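PDB 1TE5: conserved hypothetical protein from Pseudomonas aeruginosa PAO1, which is of unknown function but is predicted to be a class-II glutamine amidotransferase, probably releasing ammonia from glutamine for transfer to an acceptor. Local coordinates for residues 37-48 and 93-104; 15-23 and 55-65. All coordinates share one frame; numbering follows the deposited sequence.

How the contacts relate
The two contacts lie with their centres about 21 Å apart and show how a layered fold is joined from both sides of one hairpin. Along the chain their segments alternate: 15-23, 37-48, 55-65, 93-104. Strands 35-42 and 45-51 form one margin of the seven-stranded antiparallel sheet. Contact 1 packs this margin against the hairpin of strands 94-98 and 101-108, which belongs to the six-stranded sheet. Contact 2 sets helix 59-66, which follows strand 45-51, against strand 12-19 of a four-stranded sheet. The two meet where Ile38 CD1 packs 3.4 Å from Phe17 CD2, and both reach the second subunit, Arg47 of contact 1 by hydrogen bonds and Val60 and Leu63 of contact 2 by packing.

Contact 1 of 2, residues 37-48 and 93-104; sequences GIAFYEGRGVRL and PFIRELGGRYWT
Tyr41 reaches from the hairpin 37-48 to strand 101-104, and its side chain is a guide to how two sheets are joined. With CG anti to the carbonyl carbon (chi1 -61°), the ring carries its hydroxyl past Thr104. Along the ring, CE2 lies 3.7 Å from Tyr102 O, which sits at the ring edge; CE1, on the other side, and CZ approach Thr104 OG1, CZ to 3.5 Å, and Val46 CG2 of its own hairpin covers one face near the rim. At the tip, Tyr41 OH hydrogen-bonds Thr104 OG1 at 2.7 Å, and Tyr102 O, 3.1 Å from Tyr41 OH, is an alternative acceptor for its proton.

Around this polar pair the packing is apolar. Val46 and Ile95 meet tip to tip, CG2 to CD1 at 3.9 Å, while Val46 CG1 rests against Tyr102 CD1. Leu48 spreads its two branches, CD1 to Pro93 CG and CD2 to Ile95 CD1; Pro93, after a cis peptide bond, also presses CD against Gly37.

At the turns, the Arg44 and Arg101 guanidiniums stack with centres 4.1 Å apart and planes at 23°. A salt bridge from Arg101 to Asp178 probably offsets their like charge. Water 1 joins Arg44 O to Tyr102 N. The chemistry therefore implies an apolar seam between two sheets, with a buried hydroxyl pair hydrogen-bonded inside it, and stacked cations and water at its outer end.

Contact 2 of 2, residues 15-23 and 55-65; sequences IVFSFTGLM and SVDSEVARLVQ
Phe19 and Gln65 cross where the end of strand 16-19 meets helix 59-65, an example of a long polar side chain filling the gap between two secondary structures. This is the close-packed part of the contact. Gln65, extended beyond CG, runs along the strand backbone: its CG lies 3.2 Å from Phe17 O, and its OE1 comes 3.1 Å from Phe19 N. The amide is turned 60° from the Phe19 ring, with NE2 at the ring edge and 3.5 Å from Phe19 CB. Its rotation is fixed by NE2, which donates to Ala61 O one helical turn earlier (3.2 Å, N-H...O angle 159°) and to water 3, itself bound to Phe19 O. Beyond the amide, Phe19 CE2 touches Val64 CG2 at 4.1 Å, and Trp36 of strand 35-42 meets both the Phe19 ring and Val64.

Toward 20-23 and 55-58 both segments are loops; Leu22 and Asp57 still pack closely, and the contact loosens at Ser55 and Val56, which are exposed. Here Asp57 and Leu22 slide past each other. Leu22 N donates to Asp57 OD1 at 3.2 Å, on the syn side of the carboxylate, while Asp57 OD2 forms a salt bridge with Arg33. Leu22 CD1 reaches the backbone of Val56, at this exposed margin.

With strand and helix axes at 145°, the arrangement is a helix laid against a strand of a neighbouring sheet, consistent with the layered alpha-beta-beta-alpha fold of Ntn-type glutaminase domains, to which class-II amidotransferases belong.

Contact 1 of 2, residues 37-48 and 93-104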
loop_
_atom_site.group_PDB
_atom_site.type_symbol
_atom_site.label_atom_id
_atom_site.label_comp_id
_atom_site.label_asym_id
_atom_site.label_seq_id
_atom_site.Cartn_x
_atom_site.Cartn_y
_atom_site.Cartn_z
ATOM N N GLY A 37 -6.970 2.788 9.559
ATOM C CA GLY A 37 -6.145 2.037 8.639
ATOM C C GLY A 37 -6.523 0.576 8.663
ATOM O O GLY A 37 -6.766 0.000 9.724
ATOM N N ILE A 38 -6.601 -0.025 7.482
ATOM C CA ILE A 38 -6.958 -1.428 7.358
ATOM C C ILE A 38 -6.108 -2.075 6.277
ATOM O O ILE A 38 -6.186 -1.701 5.106
ATOM C CB ILE A 38 -8.443 -1.594 6.976
ATOM C CG1 ILE A 38 -9.334 -0.973 8.053
ATOM C CG2 ILE A 38 -8.778 -3.067 6.792
ATOM C CD1 ILE A 38 -10.765 -0.783 7.626
ATOM N N ALA A 39 -5.267 -3.016 6.690
ATOM C CA ALA A 39 -4.413 -3.747 5.773
ATOM C C ALA A 39 -4.837 -5.197 5.841
ATOM O O ALA A 39 -5.251 -5.674 6.888
ATOM C CB ALA A 39 -2.965 -3.601 6.175
ATOM N N PHE A 40 -4.838 -5.869 4.700
ATOM C CA PHE A 40 -5.195 -7.276 4.656
ATOM C C PHE A 40 -4.467 -7.969 3.514
ATOM O O PHE A 40 -3.956 -7.312 2.609
ATOM C CB PHE A 40 -6.716 -7.477 4.581
ATOM C CG PHE A 40 -7.362 -6.864 3.379
ATOM C CD1 PHE A 40 -7.621 -7.634 2.242
ATOM C CD2 PHE A 40 -7.749 -5.527 3.393
ATOM C CE1 PHE A 40 -8.263 -7.080 1.125
ATOM C CE2 PHE A 40 -8.388 -4.957 2.290
ATOM C CZ PHE A 40 -8.647 -5.738 1.151
ATOM N N TYR A 41 -4.398 -9.294 3.569
ATOM C CA TYR A 41 -3.682 -10.048 2.555
ATOM C C TYR A 41 -4.509 -10.832 1.561
ATOM O O TYR A 41 -5.577 -11.329 1.875
ATOM C CB TYR A 41 -2.686 -10.980 3.231
ATOM C CG TYR A 41 -1.664 -10.243 4.047
ATOM C CD1 TYR A 41 -1.986 -9.728 5.301
ATOM C CD2 TYR A 41 -0.374 -10.056 3.567
ATOM C CE1 TYR A 41 -1.050 -9.042 6.058
ATOM C CE2 TYR A 41 0.571 -9.374 4.312
ATOM C CZ TYR A 41 0.230 -8.871 5.554
ATOM O OH TYR A 41 1.172 -8.195 6.284
ATOM N N GLU A 42 -3.963 -10.967 0.361
ATOM C CA GLU A 42 -4.569 -11.704 -0.735
ATOM C C GLU A 42 -3.453 -12.560 -1.323
ATOM O O GLU A 42 -2.887 -12.299 -2.390
ATOM C CB GLU A 42 -5.029 -10.713 -1.799
ATOM C CG GLU A 42 -6.322 -11.065 -2.495
ATOM C CD GLU A 42 -6.961 -9.853 -3.160
ATOM O OE1 GLU A 42 -7.592 -9.043 -2.442
ATOM O OE2 GLU A 42 -6.830 -9.712 -4.396
ATOM N N GLY A 43 -3.110 -13.587 -0.549
ATOM C CA GLY A 43 -1.987 -14.434 -0.896
ATOM C C GLY A 43 -0.802 -13.786 -0.173
ATOM O O GLY A 43 -0.897 -13.548 1.038
ATOM N N ARG A 44 0.292 -13.508 -0.878
ATOM C CA ARG A 44 1.426 -12.834 -0.254
ATOM C C ARG A 44 1.283 -11.332 -0.412
ATOM O O ARG A 44 1.960 -10.567 0.270
ATOM C CB ARG A 44 2.756 -13.317 -0.835
ATOM C CG ARG A 44 3.145 -14.685 -0.313
ATOM C CD ARG A 44 4.368 -15.255 -0.997
ATOM N NE ARG A 44 4.357 -16.712 -0.908
ATOM C CZ ARG A 44 5.387 -17.459 -0.529
ATOM N NH1 ARG A 44 5.251 -18.776 -0.483
ATOM N NH2 ARG A 44 6.550 -16.897 -0.212
ATOM N N GLY A 45 0.407 -10.923 -1.324
ATOM C CA GLY A 45 0.159 -9.512 -1.561
ATOM C C GLY A 45 -0.650 -8.877 -0.441
ATOM O O GLY A 45 -1.401 -9.557 0.243
ATOM N N VAL A 46 -0.504 -7.569 -0.259
ATOM C CA VAL A 46 -1.219 -6.855 0.797
ATOM C C VAL A 46 -1.924 -5.607 0.272
ATOM O O VAL A 46 -1.415 -4.914 -0.614
ATOM C CB VAL A 46 -0.256 -6.458 1.959
ATOM C CG1 VAL A 46 0.897 -5.644 1.441
ATOM C CG2 VAL A 46 -0.985 -5.664 3.015
ATOM N N ARG A 47 -3.131 -5.362 0.769
ATOM C CA ARG A 47 -3.894 -4.177 0.385
ATOM C C ARG A 47 -3.948 -3.233 1.580
ATOM O O ARG A 47 -4.153 -3.664 2.707
ATOM C CB ARG A 47 -5.311 -4.548 -0.045
ATOM C CG ARG A 47 -5.377 -5.384 -1.301
ATOM C CD ARG A 47 -6.796 -5.483 -1.793
ATOM N NE ARG A 47 -6.938 -6.385 -2.932
ATOM C CZ ARG A 47 -6.851 -6.017 -4.206
ATOM N NH1 ARG A 47 -7.000 -6.920 -5.162
ATOM N NH2 ARG A 47 -6.611 -4.749 -4.525
ATOM N N LEU A 48 -3.764 -1.945 1.335
ATOM C CA LEU A 48 -3.781 -0.967 2.410
ATOM C C LEU A 48 -4.675 0.233 2.101
ATOM O O LEU A 48 -4.531 0.887 1.062
ATOM C CB LEU A 48 -2.358 -0.481 2.699
ATOM C CG LEU A 48 -2.177 0.587 3.786
ATOM C CD1 LEU A 48 -2.566 0.038 5.158
ATOM C CD2 LEU A 48 -0.740 1.062 3.780
ATOM N N PRO A 93 -1.998 1.261 9.577
ATOM C CA PRO A 93 -0.787 0.501 9.912
ATOM C C PRO A 93 0.372 0.797 8.938
ATOM O O PRO A 93 0.180 1.498 7.952
ATOM C CB PRO A 93 -1.265 -0.947 9.818
ATOM C CG PRO A 93 -2.306 -0.891 8.762
ATOM C CD PRO A 93 -3.063 0.361 9.092
ATOM N N PHE A 94 1.560 0.265 9.235
ATOM C CA PHE A 94 2.740 0.476 8.397
ATOM C C PHE A 94 3.196 -0.833 7.745
ATOM O O PHE A 94 3.082 -1.906 8.340
ATOM C CB PHE A 94 3.878 1.089 9.220
ATOM C CG PHE A 94 3.513 2.386 9.878
ATOM C CD1 PHE A 94 3.234 2.437 11.238
ATOM C CD2 PHE A 94 3.432 3.561 9.134
ATOM C CE1 PHE A 94 2.881 3.648 11.842
ATOM C CE2 PHE A 94 3.081 4.770 9.727
ATOM C CZ PHE A 94 2.807 4.813 11.080
ATOM N N ILE A 95 3.704 -0.733 6.518
ATOM C CA ILE A 95 4.168 -1.901 5.770
ATOM C C ILE A 95 5.635 -1.778 5.368
ATOM O O ILE A 95 6.124 -0.687 5.072
ATOM C CB ILE A 95 3.333 -2.113 4.484
ATOM C CG1 ILE A 95 1.840 -2.129 4.813
ATOM C CG2 ILE A 95 3.740 -3.411 3.780
ATOM C CD1 ILE A 95 0.974 -2.340 3.610
ATOM N N ARG A 96 6.328 -2.914 5.349
ATOM C CA ARG A 96 7.733 -2.977 4.959
ATOM C C ARG A 96 8.098 -4.427 4.687
ATOM O O ARG A 96 7.707 -5.315 5.448
ATOM C CB ARG A 96 8.627 -2.383 6.050
ATOM C CG ARG A 96 9.670 -1.427 5.499
ATOM C CD ARG A 96 9.925 -0.231 6.410
ATOM N NE ARG A 96 8.702 0.557 6.473
ATOM C CZ ARG A 96 8.657 1.862 6.715
ATOM N NH1 ARG A 96 7.490 2.475 6.762
ATOM N NH2 ARG A 96 9.771 2.561 6.905
ATOM N N GLU A 97 8.782 -4.686 3.575
ATOM C CA GLU A 97 9.158 -6.062 3.260
ATOM C C GLU A 97 10.471 -6.479 3.896
ATOM O O GLU A 97 11.424 -5.703 3.960
ATOM C CB GLU A 97 9.184 -6.324 1.746
ATOM C CG GLU A 97 10.445 -5.890 1.012
ATOM C CD GLU A 97 11.499 -6.991 0.849
ATOM O OE1 GLU A 97 11.273 -8.167 1.211
ATOM O OE2 GLU A 97 12.576 -6.654 0.339
ATOM N N LEU A 98 10.472 -7.707 4.395
ATOM C CA LEU A 98 11.620 -8.334 5.022
ATOM C C LEU A 98 11.512 -9.805 4.612
ATOM O O LEU A 98 10.454 -10.426 4.738
ATOM C CB LEU A 98 11.568 -8.184 6.551
ATOM C CG LEU A 98 12.867 -8.443 7.327
ATOM C CD1 LEU A 98 12.769 -7.869 8.718
ATOM C CD2 LEU A 98 13.184 -9.920 7.387
ATOM N N GLY A 99 12.590 -10.338 4.053
ATOM C CA GLY A 99 12.589 -11.726 3.637
ATOM C C GLY A 99 11.620 -12.094 2.527
ATOM O O GLY A 99 11.253 -13.254 2.394
ATOM N N GLY A 100 11.248 -11.131 1.695
ATOM C CA GLY A 100 10.332 -11.438 0.610
ATOM C C GLY A 100 8.887 -11.577 1.050
ATOM O O GLY A 100 8.074 -12.199 0.360
ATOM N N ARG A 101 8.578 -11.012 2.214
ATOM C CA ARG A 101 7.229 -11.023 2.776
ATOM C C ARG A 101 6.888 -9.582 3.180
ATOM O O ARG A 101 7.763 -8.839 3.615
ATOM C CB ARG A 101 7.158 -11.905 4.033
ATOM C CG ARG A 101 7.757 -13.296 3.925
ATOM C CD ARG A 101 7.136 -14.138 2.818
ATOM N NE ARG A 101 5.696 -14.308 2.971
ATOM C CZ ARG A 101 5.085 -15.485 3.068
ATOM N NH1 ARG A 101 3.765 -15.526 3.199
ATOM N NH2 ARG A 101 5.791 -16.617 3.048
ATOM N N TYR A 102 5.643 -9.156 2.981
ATOM C CA TYR A 102 5.272 -7.801 3.394
ATOM C C TYR A 102 4.893 -7.855 4.865
ATOM O O TYR A 102 4.071 -8.666 5.263
ATOM C CB TYR A 102 4.100 -7.256 2.563
ATOM C CG TYR A 102 4.460 -6.862 1.140
ATOM C CD1 TYR A 102 3.849 -7.485 0.049
ATOM C CD2 TYR A 102 5.419 -5.870 0.876
ATOM C CE1 TYR A 102 4.182 -7.144 -1.254
ATOM C CE2 TYR A 102 5.759 -5.528 -0.435
ATOM C CZ TYR A 102 5.136 -6.168 -1.485
ATOM O OH TYR A 102 5.483 -5.860 -2.781
ATOM N N TRP A 103 5.550 -7.054 5.684
ATOM C CA TRP A 103 5.230 -7.040 7.102
ATOM C C TRP A 103 4.272 -5.903 7.386
ATOM O O TRP A 103 4.446 -4.804 6.858
ATOM C CB TRP A 103 6.494 -6.876 7.950
ATOM C CG TRP A 103 7.233 -8.150 8.172
ATOM C CD1 TRP A 103 7.633 -9.046 7.218
ATOM C CD2 TRP A 103 7.687 -8.673 9.427
ATOM N NE1 TRP A 103 8.311 -10.091 7.803
ATOM C CE2 TRP A 103 8.356 -9.887 9.157
ATOM C CE3 TRP A 103 7.598 -8.230 10.752
ATOM C CZ2 TRP A 103 8.937 -10.660 10.162
ATOM C CZ3 TRP A 103 8.178 -9.001 11.754
ATOM C CH2 TRP A 103 8.836 -10.204 11.449
ATOM N N THR A 104 3.300 -6.147 8.258
ATOM C CA THR A 104 2.305 -5.137 8.619
ATOM C C THR A 104 2.379 -4.898 10.132
ATOM O O THR A 104 2.498 -5.844 10.909
ATOM C CB THR A 104 0.880 -5.582 8.180
ATOM O OG1 THR A 104 0.799 -5.611 6.745
ATOM C CG2 THR A 104 -0.164 -4.613 8.691
HETATM O O HOH W 1 3.735 -11.011 2.466
#

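Contact 2 of 2, residues 15-23 and 55-65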
loop_
_atom_site.group_PDB
_atom_site.type_symbol
_atom_site.label_atom_id
_atom_site.label_comp_id
_atom_site.label_asym_id
_atom_site.label_seq_id
_atom_site.Cartn_x
_atom_site.Cartn_y
_atom_site.Cartn_z
ATOM N N ILE A 15 -15.211 -9.722 5.353
ATOM C CA ILE A 15 -15.190 -8.723 6.420
ATOM C C ILE A 15 -15.712 -7.411 5.826
ATOM O O ILE A 15 -15.030 -6.783 5.013
ATOM C CB ILE A 15 -13.765 -8.456 6.947
ATOM C CG1 ILE A 15 -13.088 -9.750 7.357
ATOM C CG2 ILE A 15 -13.820 -7.545 8.155
ATOM C CD1 ILE A 15 -11.738 -9.532 7.976
ATOM N N VAL A 16 -16.923 -7.005 6.190
ATOM C CA VAL A 16 -17.446 -5.754 5.663
ATOM C C VAL A 16 -17.316 -4.621 6.676
ATOM O O VAL A 16 -17.784 -4.727 7.814
ATOM C CB VAL A 16 -18.915 -5.868 5.182
ATOM C CG1 VAL A 16 -19.083 -7.033 4.236
ATOM C CG2 VAL A 16 -19.857 -5.993 6.347
ATOM N N PHE A 17 -16.567 -3.595 6.297
ATOM C CA PHE A 17 -16.413 -2.442 7.157
ATOM C C PHE A 17 -17.436 -1.431 6.701
ATOM O O PHE A 17 -17.550 -1.159 5.506
ATOM C CB PHE A 17 -15.023 -1.827 7.032
ATOM C CG PHE A 17 -13.972 -2.564 7.787
ATOM C CD1 PHE A 17 -13.407 -3.722 7.256
ATOM C CD2 PHE A 17 -13.539 -2.106 9.030
ATOM C CE1 PHE A 17 -12.420 -4.418 7.954
ATOM C CE2 PHE A 17 -12.554 -2.792 9.737
ATOM C CZ PHE A 17 -11.991 -3.954 9.197
ATOM N N SER A 18 -18.189 -0.905 7.657
ATOM C CA SER A 18 -19.187 0.102 7.382
ATOM C C SER A 18 -18.912 1.259 8.318
ATOM O O SER A 18 -19.122 1.145 9.526
ATOM C CB SER A 18 -20.605 -0.429 7.629
ATOM O OG SER A 18 -20.989 -1.413 6.679
ATOM N N PHE A 19 -18.289 2.309 7.795
ATOM C CA PHE A 19 -18.046 3.502 8.595
ATOM C C PHE A 19 -19.350 4.298 8.577
ATOM O O PHE A 19 -19.907 4.566 7.500
ATOM C CB PHE A 19 -16.925 4.352 8.000
ATOM C CG PHE A 19 -15.561 3.851 8.323
ATOM C CD1 PHE A 19 -14.884 4.319 9.447
ATOM C CD2 PHE A 19 -14.945 2.896 7.514
ATOM C CE1 PHE A 19 -13.610 3.845 9.763
ATOM C CE2 PHE A 19 -13.671 2.413 7.817
ATOM C CZ PHE A 19 -13.001 2.888 8.946
ATOM N N THR A 20 -19.907 4.564 9.756
ATOM C CA THR A 20 -21.128 5.355 9.809
ATOM C C THR A 20 -20.709 6.738 9.307
ATOM O O THR A 20 -19.683 7.272 9.747
ATOM C CB THR A 20 -21.700 5.482 11.262
ATOM O OG1 THR A 20 -22.146 4.205 11.738
ATOM C CG2 THR A 20 -22.888 6.457 11.294
ATOM N N GLY A 21 -21.447 7.265 8.330
ATOM C CA GLY A 21 -21.137 8.581 7.797
ATOM C C GLY A 21 -21.116 9.616 8.908
ATOM O O GLY A 21 -21.775 9.440 9.936
ATOM N N LEU A 22 -20.325 10.667 8.722
ATOM C CA LEU A 22 -20.214 11.741 9.707
ATOM C C LEU A 22 -21.582 12.292 10.145
ATOM O O LEU A 22 -22.548 12.281 9.370
ATOM C CB LEU A 22 -19.387 12.884 9.114
ATOM C CG LEU A 22 -18.008 12.528 8.577
ATOM C CD1 LEU A 22 -17.472 13.674 7.763
ATOM C CD2 LEU A 22 -17.094 12.211 9.734
ATOM N N MET A 23 -21.657 12.774 11.384
ATOM C CA MET A 23 -22.893 13.354 11.912
ATOM C C MET A 23 -22.636 14.227 13.134
ATOM O O MET A 23 -21.622 14.080 13.809
ATOM C CB MET A 23 -23.916 12.263 12.269
ATOM C CG MET A 23 -23.540 11.370 13.448
ATOM S SD MET A 23 -24.891 10.255 13.937
ATOM C CE MET A 23 -25.383 10.967 15.514
ATOM N N SER A 55 -12.290 15.818 7.814
ATOM C CA SER A 55 -13.494 16.614 8.089
ATOM C C SER A 55 -14.578 16.351 7.087
ATOM O O SER A 55 -15.616 17.006 7.062
ATOM C CB SER A 55 -13.190 18.079 8.349
ATOM O OG SER A 55 -12.379 18.359 9.486
ATOM N N VAL A 56 -14.285 15.354 6.222
ATOM C CA VAL A 56 -15.200 14.963 5.167
ATOM C C VAL A 56 -15.186 13.431 5.044
ATOM O O VAL A 56 -14.331 12.763 5.643
ATOM C CB VAL A 56 -14.632 15.619 3.865
ATOM C CG1 VAL A 56 -14.881 14.771 2.637
ATOM C CG2 VAL A 56 -15.228 17.002 3.678
ATOM N N ASP A 57 -16.183 12.869 4.361
ATOM C CA ASP A 57 -16.221 11.424 4.127
ATOM C C ASP A 57 -15.376 11.209 2.866
ATOM O O ASP A 57 -15.865 11.372 1.747
ATOM C CB ASP A 57 -17.664 10.932 3.908
ATOM C CG ASP A 57 -18.280 10.334 5.170
ATOM O OD1 ASP A 57 -19.305 10.862 5.651
ATOM O OD2 ASP A 57 -17.741 9.328 5.677
ATOM N N SER A 58 -14.097 10.896 3.057
ATOM C CA SER A 58 -13.160 10.707 1.950
ATOM C C SER A 58 -13.415 9.533 0.997
ATOM O O SER A 58 -14.268 8.680 1.256
ATOM C CB SER A 58 -11.726 10.656 2.480
ATOM O OG SER A 58 -11.543 9.552 3.347
ATOM N N GLU A 59 -12.689 9.535 -0.124
ATOM C CA GLU A 59 -12.802 8.497 -1.149
ATOM C C GLU A 59 -12.190 7.181 -0.672
ATOM O O GLU A 59 -12.633 6.109 -1.071
ATOM C CB GLU A 59 -12.112 8.946 -2.442
ATOM C CG GLU A 59 -12.583 8.202 -3.695
ATOM C CD GLU A 59 -13.993 8.597 -4.122
ATOM O OE1 GLU A 59 -14.228 9.816 -4.331
ATOM O OE2 GLU A 59 -14.859 7.691 -4.251
ATOM N N VAL A 60 -11.125 7.275 0.121
ATOM C CA VAL A 60 -10.462 6.091 0.676
ATOM C C VAL A 60 -11.380 5.412 1.700
ATOM O O VAL A 60 -11.353 4.194 1.872
ATOM C CB VAL A 60 -9.120 6.470 1.342
ATOM C CG1 VAL A 60 -9.339 7.514 2.402
ATOM C CG2 VAL A 60 -8.447 5.239 1.936
ATOM N N ALA A 61 -12.175 6.229 2.386
ATOM C CA ALA A 61 -13.130 5.763 3.379
ATOM C C ALA A 61 -14.274 5.043 2.673
ATOM O O ALA A 61 -14.917 4.161 3.238
ATOM C CB ALA A 61 -13.649 6.937 4.174
ATOM N N ARG A 62 -14.536 5.450 1.439
ATOM C CA ARG A 62 -15.570 4.826 0.629
ATOM C C ARG A 62 -14.993 3.579 -0.037
ATOM O O ARG A 62 -15.710 2.611 -0.299
ATOM C CB ARG A 62 -16.066 5.794 -0.448
ATOM C CG ARG A 62 -17.084 6.809 0.029
ATOM C CD ARG A 62 -17.751 7.506 -1.157
ATOM N NE ARG A 62 -16.971 8.622 -1.679
ATOM C CZ ARG A 62 -16.816 9.778 -1.041
ATOM N NH1 ARG A 62 -16.096 10.752 -1.582
ATOM N NH2 ARG A 62 -17.387 9.961 0.142
ATOM N N LEU A 63 -13.702 3.635 -0.351
ATOM C CA LEU A 63 -13.017 2.525 -0.987
ATOM C C LEU A 63 -13.015 1.243 -0.146
ATOM O O LEU A 63 -13.286 0.166 -0.673
ATOM C CB LEU A 63 -11.596 2.937 -1.372
ATOM C CG LEU A 63 -11.302 3.154 -2.860
ATOM C CD1 LEU A 63 -11.283 1.815 -3.566
ATOM C CD2 LEU A 63 -12.328 4.085 -3.491
ATOM N N VAL A 64 -12.699 1.341 1.147
ATOM C CA VAL A 64 -12.699 0.154 2.015
ATOM C C VAL A 64 -14.070 -0.488 2.088
ATOM O O VAL A 64 -14.185 -1.713 2.195
ATOM C CB VAL A 64 -12.321 0.459 3.473
ATOM C CG1 VAL A 64 -10.846 0.308 3.676
ATOM C CG2 VAL A 64 -12.818 1.823 3.877
ATOM N N GLN A 65 -15.100 0.352 2.101
ATOM C CA GLN A 65 -16.474 -0.117 2.179
ATOM C C GLN A 65 -17.011 -0.739 0.900
ATOM O O GLN A 65 -17.837 -1.649 0.971
ATOM C CB GLN A 65 -17.391 1.014 2.627
ATOM C CG GLN A 65 -17.034 1.573 3.981
ATOM C CD GLN A 65 -18.108 2.479 4.532
ATOM O OE1 GLN A 65 -19.224 2.038 4.843
ATOM N NE2 GLN A 65 -17.790 3.761 4.635
HETATM O O HOH W 2 -15.588 -4.009 3.150
HETATM O O HOH W 3 -19.737 6.043 5.079
#